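Local coordinates for Hen1 (Anabaena variabilis, PDB 3JWH), which probably methylates the 2'-hydroxyl of the 3'-terminal nucleotide of RNA through its methyltransferase domain, which here holds S-adenosyl-L-homocysteine, at residues Leu120-Phe123 against Glu124-Leu127; Asn176-Thr179 against Glu180-Tyr184. All blocks are in the same frame, centred on the assembly; numbering follows the deposited sequence.

Contact 1: residues Leu120-Phe123 against Glu124-Leu127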
loop_
_atom_site.group_PDB
_atom_site.type_symbol
_atom_site.label_atom_id
_atom_site.label_comp_id
_atom_site.label_asym_id
_atom_site.label_seq_id
_atom_site.Cartn_x
_atom_site.Cartn_y
_atom_site.Cartn_z
ATOM N N LEU A 120 2.840 -13.256 -7.174
ATOM C CA LEU A 120 3.545 -12.552 -6.113
ATOM C C LEU A 120 4.981 -12.241 -6.540
ATOM O O LEU A 120 5.433 -11.096 -6.453
ATOM C CB LEU A 120 3.533 -13.393 -4.825
ATOM C CG LEU A 120 4.172 -12.800 -3.562
ATOM C CD1 LEU A 120 3.505 -11.469 -3.210
ATOM C CD2 LEU A 120 4.028 -13.793 -2.414
ATOM N N GLY A 121 5.688 -13.262 -7.004
ATOM C CA GLY A 121 7.056 -13.071 -7.449
ATOM C C GLY A 121 7.180 -12.010 -8.531
ATOM O O GLY A 121 8.100 -11.182 -8.489
ATOM N N ALA A 122 6.263 -12.015 -9.495
ATOM C CA ALA A 122 6.314 -11.029 -10.575
ATOM C C ALA A 122 6.036 -9.630 -10.028
ATOM O O ALA A 122 6.669 -8.658 -10.417
ATOM C CB ALA A 122 5.308 -11.385 -11.674
ATOM N N PHE A 123 5.077 -9.531 -9.118
ATOM C CA PHE A 123 4.744 -8.244 -8.531
ATOM C C PHE A 123 5.945 -7.689 -7.768
ATOM O O PHE A 123 6.208 -6.486 -7.800
ATOM C CB PHE A 123 3.547 -8.398 -7.593
ATOM C CG PHE A 123 3.235 -7.167 -6.810
ATOM C CD1 PHE A 123 2.997 -5.958 -7.454
ATOM C CD2 PHE A 123 3.198 -7.207 -5.424
ATOM C CE1 PHE A 123 2.730 -4.805 -6.729
ATOM C CE2 PHE A 123 2.927 -6.049 -4.685
ATOM C CZ PHE A 123 2.695 -4.846 -5.339
ATOM N N GLU A 124 6.675 -8.573 -7.094
ATOM C CA GLU A 124 7.848 -8.168 -6.322
ATOM C C GLU A 124 8.893 -7.485 -7.189
ATOM O O GLU A 124 9.465 -6.483 -6.784
ATOM C CB GLU A 124 8.482 -9.370 -5.606
ATOM C CG GLU A 124 7.729 -9.835 -4.359
ATOM C CD GLU A 124 8.159 -11.222 -3.886
ATOM O OE1 GLU A 124 9.184 -11.735 -4.391
ATOM O OE2 GLU A 124 7.480 -11.795 -3.005
ATOM N N ARG A 125 9.152 -8.033 -8.375
ATOM C CA ARG A 125 10.122 -7.435 -9.284
ATOM C C ARG A 125 9.582 -6.128 -9.819
ATOM O O ARG A 125 10.270 -5.113 -9.804
ATOM C CB ARG A 125 10.447 -8.379 -10.439
ATOM C CG ARG A 125 11.417 -9.487 -10.053
ATOM C CD ARG A 125 11.866 -10.247 -11.279
ATOM N NE ARG A 125 10.731 -10.882 -11.940
ATOM C CZ ARG A 125 10.078 -11.932 -11.454
ATOM N NH1 ARG A 125 10.456 -12.474 -10.300
ATOM N NH2 ARG A 125 9.047 -12.438 -12.120
ATOM N N VAL A 126 8.343 -6.151 -10.287
ATOM C CA VAL A 126 7.722 -4.947 -10.798
ATOM C C VAL A 126 7.877 -3.808 -9.788
ATOM O O VAL A 126 8.232 -2.683 -10.140
ATOM C CB VAL A 126 6.224 -5.169 -11.051
ATOM C CG1 VAL A 126 5.562 -3.862 -11.476
ATOM C CG2 VAL A 126 6.037 -6.241 -12.109
ATOM N N LEU A 127 7.629 -4.118 -8.520
ATOM C CA LEU A 127 7.696 -3.124 -7.464
ATOM C C LEU A 127 9.086 -2.769 -6.914
ATOM O O LEU A 127 9.459 -1.592 -6.853
ATOM C CB LEU A 127 6.782 -3.568 -6.310
ATOM C CG LEU A 127 6.850 -2.826 -4.975
ATOM C CD1 LEU A 127 6.334 -1.401 -5.114
ATOM C CD2 LEU A 127 6.009 -3.593 -3.965
#

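Contact 2: residues Asn176-Thr179 against Glu180-Tyr184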
loop_
_atom_site.group_PDB
_atom_site.type_symbol
_atom_site.label_atom_id
_atom_site.label_comp_id
_atom_site.label_asym_id
_atom_site.label_seq_id
_atom_site.Cartn_x
_atom_site.Cartn_y
_atom_site.Cartn_z
ATOM N N ASN A 176 11.835 -9.646 4.935
ATOM C CA ASN A 176 13.269 -9.726 5.121
ATOM C C ASN A 176 13.860 -10.322 3.844
ATOM O O ASN A 176 14.927 -9.905 3.402
ATOM C CB ASN A 176 13.621 -10.591 6.340
ATOM C CG ASN A 176 13.359 -9.874 7.659
ATOM O OD1 ASN A 176 13.635 -8.683 7.798
ATOM N ND2 ASN A 176 12.841 -10.609 8.643
ATOM N N LYS A 177 13.168 -11.286 3.251
ATOM C CA LYS A 177 13.649 -11.883 2.008
ATOM C C LYS A 177 13.692 -10.783 0.951
ATOM O O LYS A 177 14.503 -10.846 0.038
ATOM C CB LYS A 177 12.732 -13.013 1.522
ATOM C CG LYS A 177 13.010 -14.389 2.115
ATOM C CD LYS A 177 14.202 -15.059 1.462
ATOM C CE LYS A 177 14.468 -16.424 2.080
ATOM N NZ LYS A 177 15.602 -17.167 1.437
ATOM N N ILE A 178 12.823 -9.779 1.069
ATOM C CA ILE A 178 12.823 -8.697 0.090
ATOM C C ILE A 178 14.099 -7.867 0.215
ATOM O O ILE A 178 14.719 -7.514 -0.787
ATOM C CB ILE A 178 11.595 -7.757 0.250
ATOM C CG1 ILE A 178 10.308 -8.468 -0.199
ATOM C CG2 ILE A 178 11.800 -6.494 -0.561
ATOM C CD1 ILE A 178 10.282 -8.848 -1.681
ATOM N N THR A 179 14.508 -7.572 1.445
ATOM C CA THR A 179 15.706 -6.761 1.638
ATOM C C THR A 179 16.989 -7.509 1.284
ATOM O O THR A 179 18.066 -6.919 1.262
ATOM C CB THR A 179 15.836 -6.285 3.091
ATOM O OG1 THR A 179 16.242 -7.393 3.895
ATOM C CG2 THR A 179 14.501 -5.727 3.606
ATOM N N GLU A 180 16.866 -8.806 1.032
ATOM C CA GLU A 180 18.008 -9.645 0.679
ATOM C C GLU A 180 18.185 -9.689 -0.835
ATOM O O GLU A 180 19.301 -9.825 -1.331
ATOM C CB GLU A 180 17.805 -11.063 1.219
ATOM C CG GLU A 180 18.141 -11.237 2.694
ATOM C CD GLU A 180 17.472 -12.462 3.323
ATOM O OE1 GLU A 180 17.227 -13.462 2.607
ATOM O OE2 GLU A 180 17.200 -12.427 4.550
ATOM N N ARG A 181 17.078 -9.564 -1.559
ATOM C CA ARG A 181 17.089 -9.597 -3.015
ATOM C C ARG A 181 17.099 -8.221 -3.641
ATOM O O ARG A 181 17.674 -8.027 -4.716
ATOM C CB ARG A 181 15.872 -10.369 -3.544
ATOM C CG ARG A 181 16.011 -11.884 -3.447
ATOM C CD ARG A 181 14.866 -12.590 -4.156
ATOM N NE ARG A 181 13.605 -12.441 -3.439
ATOM C CZ ARG A 181 12.428 -12.229 -4.021
ATOM N NH1 ARG A 181 12.336 -12.129 -5.343
ATOM N NH2 ARG A 181 11.336 -12.127 -3.279
ATOM N N PHE A 182 16.468 -7.269 -2.962
ATOM C CA PHE A 182 16.368 -5.910 -3.458
ATOM C C PHE A 182 17.082 -4.872 -2.590
ATOM O O PHE A 182 17.335 -5.104 -1.414
ATOM C CB PHE A 182 14.889 -5.589 -3.622
ATOM C CG PHE A 182 14.167 -6.587 -4.480
ATOM C CD1 PHE A 182 14.310 -6.565 -5.866
ATOM C CD2 PHE A 182 13.385 -7.589 -3.899
ATOM C CE1 PHE A 182 13.690 -7.521 -6.657
ATOM C CE2 PHE A 182 12.763 -8.546 -4.683
ATOM C CZ PHE A 182 12.910 -8.517 -6.064
ATOM N N ALA A 183 17.407 -3.724 -3.179
ATOM C CA ALA A 183 18.127 -2.666 -2.460
ATOM C C ALA A 183 17.268 -1.900 -1.449
ATOM O O ALA A 183 17.127 -0.679 -1.530
ATOM C CB ALA A 183 18.767 -1.683 -3.473
ATOM N N TYR A 184 16.696 -2.620 -0.493
ATOM C CA TYR A 184 15.855 -1.992 0.521
ATOM C C TYR A 184 16.143 -2.514 1.914
ATOM O O TYR A 184 16.695 -3.594 2.086
ATOM C CB TYR A 184 14.363 -2.251 0.251
ATOM C CG TYR A 184 13.796 -1.529 -0.931
ATOM C CD1 TYR A 184 14.003 -2.002 -2.228
ATOM C CD2 TYR A 184 13.084 -0.341 -0.762
ATOM C CE1 TYR A 184 13.520 -1.304 -3.326
ATOM C CE2 TYR A 184 12.603 0.358 -1.857
ATOM C CZ TYR A 184 12.822 -0.126 -3.137
ATOM O OH TYR A 184 12.337 0.576 -4.230
#

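Contact 1: residues Leu120-Phe123 against Glu124-Leu127
F123 and L127 lie side by side one turn apart on helix 117-131, the crossover helix of a Rossmann-type beta-alpha-beta unit between strands 105-109 and 135-141. The CD2 methyl of L127 stands 3.8 Å from CZ of the F123 ring, reaching the far end of the ring, while L127 CB sits above one face, displaced to the rim. Both residues carry CG anti to the backbone N (chi1 173° in F123), which sends the two side chains off the helix in the same direction, onto V108 and L36 of the sheet. F123 also packs on L93, a residue of the S-adenosyl-L-homocysteine pocket.

On another side of the helix, L120 and E124 meet by an apolar branch point and a carboxylate: E124 OE2 lies 3.5 Å from L120 CG. The carboxylate is held from outside this turn, OE1 by R181 and OE2 by a hydrogen bond from W174 NE1, so its rotation is fixed at both oxygens. R125 bends at chi3 and folds back along its own helix, laying one guanidinium face over the backbone of G121 and A122.

Bonds from i+4 to i underlie these pairs, that from R125 N to G121 O being weak. The straightest runs from V126 N to A122 O (3.0 Å, 174° at the hydrogen), and the V126 CG2 methyl crowds the same carbonyl oxygen, an unusually close 3.0 Å from A122 O.

Contact 2: residues Asn176-Thr179 against Glu180-Tyr184
The C-terminal end of helix 168-181, where the chain leaves helical geometry at F182 and turns through an inverse gamma turn centred on A183 into edge strand 184-188, brings I178 against R181 and F182. From I178, CG2 approaches F182 CD2 at 3.9 Å, and CD1 reaches both F182 CE2 and the NH2 of R181. The F182 ring presents its edge to the I178 carbonyl oxygen, which lies near the ring plane and accepts the last strong helical bond, from F182 N at 2.8 Å. R181 and F182 also lean on one another: CE2 of the ring stands above the rim of one guanidinium face, and R181 CB above the rim of one ring face.

T179 turns its hydroxyl back into the helix. With OG1 between its backbone N and carbonyl carbon (chi1 74°), the group donates to N176 O at 2.9 Å. The backbone bond to that oxygen, from E180 N, is weak, and so is the other bond of E180 N, to K177 O. Across the turn T179 CB comes tightly to 3.0 Å from Y184 O, with CG2 next to it, and T179 O accepts from R210.

Along the outer face, K177 CD passes 3.6 Å from E180 OE1, but K177 NZ stays 4.2 Å from E180 OE1, too far for a salt bridge. The threonine hydroxyl thus adds a second, firmer donor on N176 O, while the charge of R181, paired with E124, ties the helix end to helix 117-131.

Contact 1 lies in the middle of helix 117-131 and contact 2 at the C-terminal end of helix 168-181, their centres about 12 Å apart. The two helices are joined where E124 OE1 and R181 NH2 form a short 2.5 Å salt bridge, beside which I178 CD1 packs on E124 CG at 3.8 Å. Apolar pairing in contact 1 belongs to the buried face toward the central sheet and the cofactor side, yet charged E124 is buried too and R125 exposed; contact 2 sets exposed K177, E180 and R181 against buried I178, F182 and Y184. Backbone bonding is regular in contact 1 apart from one weak link, but largely weakened and bifurcated in contact 2.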